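Local coordinates for protein hydrolase, isochorismatase family (Pseudomonas putida, PDB 4L07) that probably hydrolyses maleamate to maleate and ammonia, acting as an amide hydrolase of the isochorismatase family, at residues D28-Y31 and G32-D35; S49-K52 and E53-L57; L165-A168 and D169-A172; G177-E180 and A181-D185; L200-L203 and R204-G208. All blocks are in the same frame, centred on the assembly; numbering follows the deposited sequence.

Contact 1 of 5, residues D28-Y31 and G32-D35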
loop_
_atom_site.group_PDB
_atom_site.type_symbol
_atom_site.label_atom_id
_atom_site.label_comp_id
_atom_site.label_asym_id
_atom_site.label_seq_id
_atom_site.Cartn_x
_atom_site.Cartn_y
_atom_site.Cartn_z
ATOM N N ASP A 28 5.272 19.032 -2.166
ATOM C CA ASP A 28 5.077 19.647 -3.486
ATOM C C ASP A 28 5.299 21.162 -3.541
ATOM O O ASP A 28 4.561 21.870 -4.237
ATOM C CB ASP A 28 3.682 19.317 -4.045
ATOM C CG ASP A 28 3.454 17.824 -4.224
ATOM O OD1 ASP A 28 4.438 17.049 -4.191
ATOM O OD2 ASP A 28 2.282 17.423 -4.418
ATOM N N PHE A 29 6.308 21.656 -2.827
ATOM C CA PHE A 29 6.784 23.024 -3.057
ATOM C C PHE A 29 7.724 23.020 -4.276
ATOM O O PHE A 29 8.886 23.429 -4.191
ATOM C CB PHE A 29 7.475 23.621 -1.817
ATOM C CG PHE A 29 6.537 24.293 -0.830
ATOM C CD1 PHE A 29 5.318 24.841 -1.237
ATOM C CD2 PHE A 29 6.906 24.418 0.507
ATOM C CE1 PHE A 29 4.478 25.466 -0.318
ATOM C CE2 PHE A 29 6.072 25.041 1.430
ATOM C CZ PHE A 29 4.853 25.566 1.015
ATOM N N SER A 30 7.209 22.525 -5.397
ATOM C CA SER A 30 7.900 22.566 -6.687
ATOM C C SER A 30 7.462 23.823 -7.428
ATOM O O SER A 30 6.428 24.408 -7.097
ATOM C CB SER A 30 7.575 21.318 -7.510
ATOM O OG SER A 30 6.203 21.280 -7.861
ATOM N N TYR A 31 8.238 24.243 -8.424
ATOM C CA TYR A 31 7.898 25.454 -9.182
ATOM C C TYR A 31 6.506 25.389 -9.820
ATOM O O TYR A 31 5.823 26.401 -9.927
ATOM C CB TYR A 31 8.966 25.766 -10.235
ATOM C CG TYR A 31 10.277 26.220 -9.632
ATOM C CD1 TYR A 31 10.369 27.433 -8.940
ATOM C CD2 TYR A 31 11.426 25.438 -9.743
ATOM C CE1 TYR A 31 11.571 27.851 -8.384
ATOM C CE2 TYR A 31 12.627 25.845 -9.184
ATOM C CZ TYR A 31 12.693 27.054 -8.512
ATOM O OH TYR A 31 13.888 27.457 -7.964
ATOM N N GLY A 32 6.090 24.194 -10.230
ATOM C CA GLY A 32 4.755 23.988 -10.797
ATOM C C GLY A 32 3.636 24.439 -9.872
ATOM O O GLY A 32 2.564 24.835 -10.334
ATOM N N PHE A 33 3.899 24.390 -8.569
ATOM C CA PHE A 33 2.929 24.784 -7.557
ATOM C C PHE A 33 3.238 26.132 -6.892
ATOM O O PHE A 33 2.384 26.670 -6.203
ATOM C CB PHE A 33 2.776 23.681 -6.502
ATOM C CG PHE A 33 2.210 22.403 -7.055
ATOM C CD1 PHE A 33 0.844 22.276 -7.286
ATOM C CD2 PHE A 33 3.043 21.331 -7.369
ATOM C CE1 PHE A 33 0.318 21.105 -7.814
ATOM C CE2 PHE A 33 2.521 20.157 -7.899
ATOM C CZ PHE A 33 1.158 20.046 -8.123
ATOM N N THR A 34 4.440 26.675 -7.107
ATOM C CA THR A 34 4.875 27.888 -6.386
ATOM C C THR A 34 5.252 29.074 -7.279
ATOM O O THR A 34 5.399 30.195 -6.777
ATOM C CB THR A 34 6.083 27.609 -5.469
ATOM O OG1 THR A 34 7.201 27.214 -6.275
ATOM C CG2 THR A 34 5.765 26.502 -4.464
ATOM N N ASP A 35 5.455 28.829 -8.573
ATOM C CA ASP A 35 5.812 29.907 -9.513
ATOM C C ASP A 35 4.612 30.303 -10.369
ATOM O O ASP A 35 4.184 29.550 -11.244
ATOM C CB ASP A 35 7.000 29.480 -10.390
ATOM C CG ASP A 35 7.496 30.591 -11.312
ATOM O OD1 ASP A 35 6.728 31.532 -11.609
ATOM O OD2 ASP A 35 8.667 30.499 -11.749
#
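F33 packs against D28 and S30 at the start of the short helix 31-34. S30 holds the N-cap position, and F29 before it centres an inverse gamma turn. Backbone bonds come first. F33 N donates to S30 O at 2.9 Å, and D35 N donates to Y31 O at 2.8 Å. The bond from T34 N to the same Y31 carbonyl is weak. Polar side chains look elsewhere. D28 makes a salt bridge to K116 and a hydrogen bond to T68; D35 makes a salt bridge to R97 and a hydrogen bond to Q37. T34 OG1 bonds to D102 and also lies 3.0 Å from S30 O, a second acceptor for its one proton. Packing centres on the F33 ring. S30 OG sits at its edge, near the ring plane, 3.2 Å from F33 CD2. A chi1 of 65° places that hydroxyl between the serine N and carbonyl carbon. D28 O comes to 3.4 Å from F33 CB. The F33 side chain also touches I70 and M89, and a sulfate, probably from the crystallisation liquor, lies about 4 Å from it. With a serine in place of F33, the S30 hydroxyl and D28 would probably lose the ring they pack on, leaving a gap beside I70 and M89. The T34 and F29 side chains cross at about a right angle, with T34 CG2 3.7 Å from F29 CD1.

Contact 2 of 5, residues S49-K52 and E53-L57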
loop_
_atom_site.group_PDB
_atom_site.type_symbol
_atom_site.label_atom_id
_atom_site.label_comp_id
_atom_site.label_asym_id
_atom_site.label_seq_id
_atom_site.Cartn_x
_atom_site.Cartn_y
_atom_site.Cartn_z
ATOM N N SER A 49 9.149 30.472 3.174
ATOM C CA SER A 49 10.138 31.024 4.100
ATOM C C SER A 49 9.953 30.482 5.520
ATOM O O SER A 49 10.936 30.233 6.217
ATOM C CB SER A 49 10.141 32.555 4.073
ATOM O OG SER A 49 8.898 33.067 4.494
ATOM N N ARG A 50 8.703 30.279 5.941
ATOM C CA ARG A 50 8.430 29.649 7.233
ATOM C C ARG A 50 8.898 28.190 7.213
ATOM O O ARG A 50 9.514 27.713 8.168
ATOM C CB ARG A 50 6.935 29.720 7.601
ATOM C CG ARG A 50 6.340 31.118 7.752
ATOM C CD ARG A 50 6.858 31.859 8.981
ATOM N NE ARG A 50 8.165 32.468 8.735
ATOM C CZ ARG A 50 8.371 33.546 7.977
ATOM N NH1 ARG A 50 7.357 34.152 7.366
ATOM N NH2 ARG A 50 9.602 34.014 7.820
ATOM N N THR A 51 8.610 27.499 6.112
ATOM C CA THR A 51 9.015 26.100 5.947
ATOM C C THR A 51 10.544 25.990 5.965
ATOM O O THR A 51 11.093 25.094 6.608
ATOM C CB THR A 51 8.419 25.488 4.661
ATOM O OG1 THR A 51 6.985 25.574 4.716
ATOM C CG2 THR A 51 8.836 24.022 4.499
ATOM N N LYS A 52 11.226 26.922 5.296
ATOM C CA LYS A 52 12.698 26.923 5.275
ATOM C C LYS A 52 13.279 26.982 6.692
ATOM O O LYS A 52 14.238 26.276 7.004
ATOM C CB LYS A 52 13.246 28.073 4.421
ATOM C CG LYS A 52 14.769 28.088 4.310
ATOM C CD LYS A 52 15.255 29.179 3.368
ATOM C CE LYS A 52 16.780 29.233 3.294
ATOM N NZ LYS A 52 17.421 29.489 4.620
ATOM N N GLU A 53 12.685 27.814 7.546
ATOM C CA GLU A 53 13.116 27.933 8.941
ATOM C C GLU A 53 12.973 26.608 9.692
ATOM O O GLU A 53 13.889 26.183 10.398
ATOM C CB GLU A 53 12.337 29.045 9.653
ATOM C CG GLU A 53 12.550 30.426 9.054
ATOM C CD GLU A 53 11.824 31.527 9.809
ATOM O OE1 GLU A 53 10.637 31.342 10.171
ATOM O OE2 GLU A 53 12.442 32.590 10.030
ATOM N N ILE A 54 11.826 25.957 9.520
ATOM C CA ILE A 54 11.567 24.657 10.130
ATOM C C ILE A 54 12.564 23.599 9.647
ATOM O O ILE A 54 13.162 22.884 10.459
ATOM C CB ILE A 54 10.108 24.198 9.880
ATOM C CG1 ILE A 54 9.132 25.073 10.679
ATOM C CG2 ILE A 54 9.923 22.734 10.257
ATOM C CD1 ILE A 54 7.665 24.776 10.409
ATOM N N CYS A 55 12.737 23.512 8.330
ATOM C CA CYS A 55 13.646 22.537 7.719
ATOM C C CYS A 55 15.100 22.777 8.130
ATOM O O CYS A 55 15.811 21.829 8.463
ATOM C CB CYS A 55 13.514 22.549 6.197
ATOM S SG CYS A 55 11.951 21.875 5.581
ATOM N N ASP A 56 15.529 24.041 8.125
ATOM C CA ASP A 56 16.891 24.382 8.568
ATOM C C ASP A 56 17.176 23.926 9.996
ATOM O O ASP A 56 18.250 23.385 10.272
ATOM C CB ASP A 56 17.181 25.882 8.412
ATOM C CG ASP A 56 17.371 26.297 6.963
ATOM O OD1 ASP A 56 17.348 25.426 6.069
ATOM O OD2 ASP A 56 17.544 27.508 6.705
ATOM N N LEU A 57 16.214 24.136 10.897
ATOM C CA LEU A 57 16.352 23.694 12.281
ATOM C C LEU A 57 16.371 22.166 12.366
ATOM O O LEU A 57 17.281 21.587 12.956
ATOM C CB LEU A 57 15.217 24.244 13.152
ATOM C CG LEU A 57 15.430 24.657 14.622
ATOM C CD1 LEU A 57 14.174 24.378 15.433
ATOM C CD2 LEU A 57 16.650 24.046 15.305
#
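R50 and E53 run side by side, pointing the same way, on one face of helix 45-60. Their flat ends are not coplanar: guanidinium and carboxylate planes stand 64° apart. R50 NE gives a nearly straight hydrogen bond of 3.1 Å to E53 OE1, part of a salt bridge. The oxygen lies in the guanidinium plane but is met from above its own carboxylate plane. R50 reaches this position by bending at chi2 and chi3 (-69° and 81°). S49 OG lies off one guanidinium face, toward its rim, and its hydrogen bond goes to L46 O. The second pair, K52 and D56, is turned differently. The lysine chain stays extended through chi3, then bends at chi4 and slants across to the aspartate. There K52 NZ meets D56 OD2 at 2.9 Å on the syn lone pair, while D56 OD1 pairs with R59. On the buried side, T51 CG2 lies 3.9 Å from C55 SG. T51 OG1 turns back to Q47 O. Regular helical bonds run beneath all of this, such as C55 N to T51 O at 2.9 Å. The R50 chain also packs on strand 163-172. The partly exposed K52-D56 pair is probably weakened by solvent, while the T51 methyl and C55 sulfur lie on the buried side, toward I24 and V26 of strand 22-27.

Contact 3 of 5, residues L165-A168 and D169-A172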
loop_
_atom_site.group_PDB
_atom_site.type_symbol
_atom_site.label_atom_id
_atom_site.label_comp_id
_atom_site.label_asym_id
_atom_site.label_seq_id
_atom_site.Cartn_x
_atom_site.Cartn_y
_atom_site.Cartn_z
ATOM N N LEU A 165 1.456 16.979 12.931
ATOM C CA LEU A 165 1.357 18.410 13.209
ATOM C C LEU A 165 1.371 19.188 11.897
ATOM O O LEU A 165 2.169 18.899 11.001
ATOM C CB LEU A 165 2.531 18.859 14.090
ATOM C CG LEU A 165 2.802 18.066 15.379
ATOM C CD1 LEU A 165 4.065 18.578 16.065
ATOM C CD2 LEU A 165 1.617 18.141 16.339
ATOM N N VAL A 166 0.491 20.179 11.784
ATOM C CA VAL A 166 0.421 20.992 10.580
ATOM C C VAL A 166 0.501 22.492 10.902
ATOM O O VAL A 166 -0.457 23.065 11.420
ATOM C CB VAL A 166 -0.823 20.642 9.715
ATOM C CG1 VAL A 166 -2.094 20.685 10.535
ATOM C CG2 VAL A 166 -0.936 21.553 8.501
ATOM N N PRO A 167 1.657 23.117 10.614
ATOM C CA PRO A 167 1.751 24.573 10.760
ATOM C C PRO A 167 1.009 25.268 9.625
ATOM O O PRO A 167 1.439 25.219 8.472
ATOM C CB PRO A 167 3.259 24.845 10.691
ATOM C CG PRO A 167 3.842 23.670 9.982
ATOM C CD PRO A 167 2.960 22.499 10.308
ATOM N N ALA A 168 -0.110 25.904 9.967
ATOM C CA ALA A 168 -1.010 26.515 8.990
ATOM C C ALA A 168 -0.309 27.560 8.124
ATOM O O ALA A 168 -0.608 27.694 6.935
ATOM C CB ALA A 168 -2.217 27.125 9.695
ATOM N N ASP A 169 0.640 28.277 8.724
ATOM C CA ASP A 169 1.389 29.313 8.013
ATOM C C ASP A 169 2.471 28.753 7.082
ATOM O O ASP A 169 3.248 29.513 6.503
ATOM C CB ASP A 169 1.966 30.353 8.994
ATOM C CG ASP A 169 2.958 29.760 9.980
ATOM O OD1 ASP A 169 3.858 30.503 10.429
ATOM O OD2 ASP A 169 2.849 28.564 10.320
ATOM N N CYS A 170 2.509 27.426 6.938
ATOM C CA CYS A 170 3.413 26.741 6.008
ATOM C C CYS A 170 2.653 26.034 4.885
ATOM O O CYS A 170 3.247 25.343 4.047
ATOM C CB CYS A 170 4.244 25.707 6.761
ATOM S SG CYS A 170 5.420 26.430 7.908
ATOM N N CYS A 171 1.339 26.218 4.880
ATOM C CA CYS A 171 0.466 25.576 3.915
ATOM C C CYS A 171 -0.128 26.625 2.985
ATOM O O CYS A 171 -0.730 27.596 3.447
ATOM C CB CYS A 171 -0.630 24.805 4.651
ATOM S SG CYS A 171 -0.007 23.428 5.651
ATOM N N ALA A 172 0.056 26.431 1.682
ATOM C CA ALA A 172 -0.456 27.359 0.670
ATOM C C ALA A 172 -1.600 26.719 -0.115
ATOM O O ALA A 172 -1.627 25.502 -0.311
ATOM C CB ALA A 172 0.666 27.783 -0.266
HETATM O O HOH W 1 -0.955 29.873 5.205
#
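V166 CG2 touches C171 SG at 3.5 Å across a short 3-10 turn that interrupts strand 163-172. The methyl points there because it is anti to the valine N, with CG1 taking the position between N and carbonyl carbon. C171 SG also lies 3.6 Å from P167 O. C170 SG goes to another side of the chain, beside the proline CB and CG, 3.8 Å from P167 CG. Both cysteines have the sulfur anti to their carbonyl carbon, yet the turn of the backbone holds C170 SG and C171 SG 6.6 Å apart. D169 OD2 turns back toward P167. Its chi1 of 62° brings D169 OD2 to 3.8 Å from P167 CB, while OD1 bonds to S196 OG. Two backbone bonds shape the turn. C170 N donates to P167 O at 2.9 Å, and C171 N to A168 O at 3.2 Å. In both, the donor stands above the carbonyl plane. The interrupted strand belongs to the parallel sheet, where V166 and A168 pair with edge strand 192-194. The thiols mainly meet methyl and ring carbons, with C171 SG also near a carbonyl oxygen, and at their separation the cysteines form no disulfide with each other. Backbone amides bond P167 O and A168 O; a water within reach may serve A168 O or C171 O.

Contact 4 of 5, residues G177-E180 and A181-D185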
loop_
_atom_site.group_PDB
_atom_site.type_symbol
_atom_site.label_atom_id
_atom_site.label_comp_id
_atom_site.label_asym_id
_atom_site.label_seq_id
_atom_site.Cartn_x
_atom_site.Cartn_y
_atom_site.Cartn_z
ATOM N N GLY A 177 -11.262 29.422 0.964
ATOM C CA GLY A 177 -12.332 28.472 1.319
ATOM C C GLY A 177 -11.862 27.039 1.533
ATOM O O GLY A 177 -11.978 26.512 2.640
ATOM N N PRO A 178 -11.316 26.406 0.478
ATOM C CA PRO A 178 -10.799 25.038 0.591
ATOM C C PRO A 178 -9.668 24.916 1.622
ATOM O O PRO A 178 -9.556 23.884 2.297
ATOM C CB PRO A 178 -10.276 24.750 -0.820
ATOM C CG PRO A 178 -11.097 25.622 -1.709
ATOM C CD PRO A 178 -11.308 26.880 -0.918
ATOM N N HIS A 179 -8.853 25.963 1.742
ATOM C CA HIS A 179 -7.768 26.020 2.728
ATOM C C HIS A 179 -8.324 25.892 4.128
ATOM O O HIS A 179 -7.913 25.008 4.895
ATOM C CB HIS A 179 -6.983 27.325 2.529
ATOM C CG HIS A 179 -5.956 27.616 3.600
ATOM N ND1 HIS A 179 -4.729 27.057 3.604
ATOM C CD2 HIS A 179 -6.002 28.475 4.697
ATOM C CE1 HIS A 179 -4.031 27.521 4.657
ATOM N NE2 HIS A 179 -4.812 28.393 5.323
ATOM N N GLU A 180 -9.292 26.746 4.457
ATOM C CA GLU A 180 -9.930 26.742 5.778
ATOM C C GLU A 180 -10.675 25.438 6.070
ATOM O O GLU A 180 -10.602 24.912 7.183
ATOM C CB GLU A 180 -10.883 27.935 5.922
ATOM C CG GLU A 180 -10.207 29.301 5.885
ATOM C CD GLU A 180 -9.295 29.556 7.073
ATOM O OE1 GLU A 180 -8.264 30.240 6.891
ATOM O OE2 GLU A 180 -9.604 29.076 8.188
ATOM N N ALA A 181 -11.380 24.922 5.065
ATOM C CA ALA A 181 -12.152 23.693 5.215
ATOM C C ALA A 181 -11.249 22.512 5.559
ATOM O O ALA A 181 -11.578 21.721 6.439
ATOM C CB ALA A 181 -12.955 23.403 3.957
ATOM N N SER A 182 -10.108 22.399 4.881
ATOM C CA SER A 182 -9.197 21.288 5.167
ATOM C C SER A 182 -8.520 21.412 6.528
ATOM O O SER A 182 -8.356 20.415 7.223
ATOM C CB SER A 182 -8.175 21.078 4.047
ATOM O OG SER A 182 -8.695 20.143 3.105
ATOM N N LEU A 183 -8.150 22.628 6.917
ATOM C CA LEU A 183 -7.556 22.835 8.238
ATOM C C LEU A 183 -8.540 22.481 9.339
ATOM O O LEU A 183 -8.150 21.941 10.366
ATOM C CB LEU A 183 -7.042 24.269 8.413
ATOM C CG LEU A 183 -5.797 24.625 7.592
ATOM C CD1 LEU A 183 -5.422 26.080 7.845
ATOM C CD2 LEU A 183 -4.621 23.699 7.888
ATOM N N TYR A 184 -9.819 22.765 9.104
ATOM C CA TYR A 184 -10.860 22.386 10.060
ATOM C C TYR A 184 -10.942 20.866 10.195
ATOM O O TYR A 184 -10.882 20.331 11.310
ATOM C CB TYR A 184 -12.223 22.968 9.670
ATOM C CG TYR A 184 -13.338 22.499 10.588
ATOM C CD1 TYR A 184 -13.500 23.058 11.856
ATOM C CD2 TYR A 184 -14.215 21.482 10.197
ATOM C CE1 TYR A 184 -14.508 22.630 12.707
ATOM C CE2 TYR A 184 -15.228 21.047 11.042
ATOM C CZ TYR A 184 -15.371 21.628 12.293
ATOM O OH TYR A 184 -16.366 21.213 13.143
ATOM N N ASP A 185 -11.071 20.175 9.063
ATOM C CA ASP A 185 -11.152 18.712 9.074
ATOM C C ASP A 185 -9.932 18.072 9.729
ATOM O O ASP A 185 -10.064 17.094 10.469
ATOM C CB ASP A 185 -11.321 18.154 7.660
ATOM C CG ASP A 185 -12.698 18.427 7.062
ATOM O OD1 ASP A 185 -13.638 18.883 7.769
ATOM O OD2 ASP A 185 -12.832 18.167 5.854
HETATM O O HOH W 2 -10.828 21.389 1.712
#
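Helix 176-189 is the crossover helix of the beta-alpha-beta unit between strands 163-172 and 192-194, and here H179 meets L183 one turn further on. L183 CD1 sits over one face of the imidazole, 3.5 Å from H179 NE2. The histidine CG is anti to the backbone N, and this chi1 of 172° puts the ring where L183 CD1 lies over its face; the two side chains cross obliquely. H179 ND1 is hydrogen-bonded to T146 OG1, which probably helps to fix the ring rotation. A bound glycerol, probably from the crystallisation liquor, lies about 3 Å from the H179 side chain. On another side of the helix a water joins P178 and S182. It donates to P178 O at 2.9 Å and accepts from S182 OG at 2.8 Å. The same S182 OG also bonds R151, which pairs with D185 too. Backbone bonds follow the helix: S182 N to P178 O and L183 N to H179 O, at 3.0 and 3.1 Å. P178 O therefore has two donors, one amide and one water. A181 packs on A181 of the second subunit, and Y184 on P178 of that subunit, so this helix belongs to a subunit interface. Chemically the contact is split: the imidazole is bonded at ND1 and has a methyl packed over one face, while S182 OG can give its proton to water and receive one from R151.

Contact 5 of 5, residues L200-L203 and R204-G208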
loop_
_atom_site.group_PDB
_atom_site.type_symbol
_atom_site.label_atom_id
_atom_site.label_comp_id
_atom_site.label_asym_id
_atom_site.label_seq_id
_atom_site.Cartn_x
_atom_site.Cartn_y
_atom_site.Cartn_z
ATOM N N LEU A 200 8.971 25.364 15.786
ATOM C CA LEU A 200 10.382 25.686 16.029
ATOM C C LEU A 200 10.765 25.506 17.497
ATOM O O LEU A 200 11.775 24.876 17.799
ATOM C CB LEU A 200 10.710 27.104 15.553
ATOM C CG LEU A 200 10.649 27.384 14.049
ATOM C CD1 LEU A 200 10.667 28.887 13.796
ATOM C CD2 LEU A 200 11.769 26.682 13.285
ATOM N N LYS A 201 9.940 26.045 18.396
ATOM C CA LYS A 201 10.143 25.914 19.837
ATOM C C LYS A 201 10.099 24.445 20.248
ATOM O O LYS A 201 10.931 23.990 21.034
ATOM C CB LYS A 201 9.087 26.732 20.593
ATOM C CG LYS A 201 9.216 26.724 22.110
ATOM C CD LYS A 201 8.144 27.596 22.748
ATOM C CE LYS A 201 8.026 27.353 24.245
ATOM N NZ LYS A 201 9.153 27.961 25.005
ATOM N N TRP A 202 9.139 23.708 19.687
ATOM C CA TRP A 202 8.979 22.282 19.963
ATOM C C TRP A 202 10.165 21.451 19.529
ATOM O O TRP A 202 10.617 20.586 20.280
ATOM C CB TRP A 202 7.681 21.753 19.340
ATOM C CG TRP A 202 7.541 20.256 19.470
ATOM C CD1 TRP A 202 7.359 19.516 20.633
ATOM C CD2 TRP A 202 7.600 19.258 18.391
ATOM N NE1 TRP A 202 7.299 18.175 20.355
ATOM C CE2 TRP A 202 7.437 17.952 19.033
ATOM C CE3 TRP A 202 7.763 19.316 17.008
ATOM C CZ2 TRP A 202 7.437 16.770 18.306
ATOM C CZ3 TRP A 202 7.766 18.121 16.286
ATOM C CH2 TRP A 202 7.603 16.878 16.923
ATOM N N LEU A 203 10.694 21.711 18.330
ATOM C CA LEU A 203 11.869 20.974 17.840
ATOM C C LEU A 203 13.094 21.192 18.740
ATOM O O LEU A 203 13.813 20.242 19.056
ATOM C CB LEU A 203 12.193 21.330 16.383
ATOM C CG LEU A 203 11.173 20.928 15.308
ATOM C CD1 LEU A 203 11.508 21.564 13.967
ATOM C CD2 LEU A 203 11.058 19.413 15.183
ATOM N N ARG A 204 13.309 22.436 19.164
ATOM C CA ARG A 204 14.394 22.758 20.108
ATOM C C ARG A 204 14.214 22.013 21.425
ATOM O O ARG A 204 15.183 21.509 22.002
ATOM C CB ARG A 204 14.482 24.269 20.357
ATOM C CG ARG A 204 14.942 25.054 19.143
ATOM C CD ARG A 204 15.313 26.489 19.488
ATOM N NE ARG A 204 15.762 27.219 18.302
ATOM C CZ ARG A 204 17.002 27.196 17.811
ATOM N NH1 ARG A 204 17.955 26.476 18.396
ATOM N NH2 ARG A 204 17.291 27.899 16.724
ATOM N N SER A 205 12.963 21.929 21.879
ATOM C CA SER A 205 12.628 21.227 23.111
ATOM C C SER A 205 12.935 19.723 23.050
ATOM O O SER A 205 13.520 19.180 23.988
ATOM C CB SER A 205 11.165 21.467 23.489
ATOM O OG SER A 205 10.888 20.933 24.765
ATOM N N VAL A 206 12.558 19.049 21.963
ATOM C CA VAL A 206 12.860 17.607 21.859
ATOM C C VAL A 206 14.347 17.301 21.720
ATOM O O VAL A 206 14.822 16.299 22.251
ATOM C CB VAL A 206 11.962 16.820 20.846
ATOM C CG1 VAL A 206 10.847 17.682 20.272
ATOM C CG2 VAL A 206 12.775 16.109 19.764
ATOM N N ALA A 207 15.085 18.179 21.044
ATOM C CA ALA A 207 16.541 18.044 20.953
ATOM C C ALA A 207 17.205 18.235 22.321
ATOM O O ALA A 207 18.173 17.546 22.644
ATOM C CB ALA A 207 17.111 19.026 19.944
ATOM N N GLY A 208 16.674 19.168 23.113
ATOM C CA GLY A 208 17.200 19.462 24.450
ATOM C C GLY A 208 16.995 18.344 25.460
ATOM O O GLY A 208 16.135 17.476 25.286
#
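The backbone is a regular alpha helix as far as A207, with R204 N to L200 O, S205 N to K201 O, V206 N to W202 O and A207 N to L203 O all bonded at 3.0 to 3.2 Å. Among the side chains, W202 and V206 make the main contact. V206 CG1 is placed over one face of the indole, 3.7 Å from the centroid of the W202 five-membered ring and 18° off its normal. This CH-pi contact is doubtful in its detail, because the valine chi1 is nearly eclipsed at -6° and V206 CG1 comes too close to W202 O. The tryptophan is more clearly placed. Its CG is anti to the backbone N, and with chi1 174° the indole lies where V206, one turn on, can pack on its face. R18 adds a cation-pi contact, and the ring also packs on P22, T138 and V140. With a serine in place of W202, V206 would probably lose its flat partner and R18 its pi face, opening a gap beside P22. R204 is extended from CG to NE. R204 CG touches L200 O at 3.4 Å, and the chain packs on L57 of the neighbouring helix. L203 turns inward onto L57, P22 and F63. The pattern is that of an amphipathic C-terminal helix in an alpha/beta fold: K201 and S205 are exposed, while L203 faces helix 45-60 and strand 22-27.

Overall arrangement
Contacts 1 and 3 are buried, contacts 2 and 4 partly buried, and contact 5 lies at the surface. Contact 1 is the loop from strand 22-27 into helix 31-34; contact 3 lies within strand 163-172; the others are helix turns. F29 of contact 1 meets T51 of contact 2 and C170 of contact 3, while R50, T51 and I54 also pack on C170. Contact 5 meets contact 2 through L200, L203 and L57, and contact 3 through W202 on L165. Contact 4 alone touches another subunit; its H179 and L183 meet C171 and A168 of contact 3. Salt bridges within a contact occur only in contact 2; contact 3 sets thiols against a methyl and a proline ring, and contacts 4 and 5 set methyls over rings.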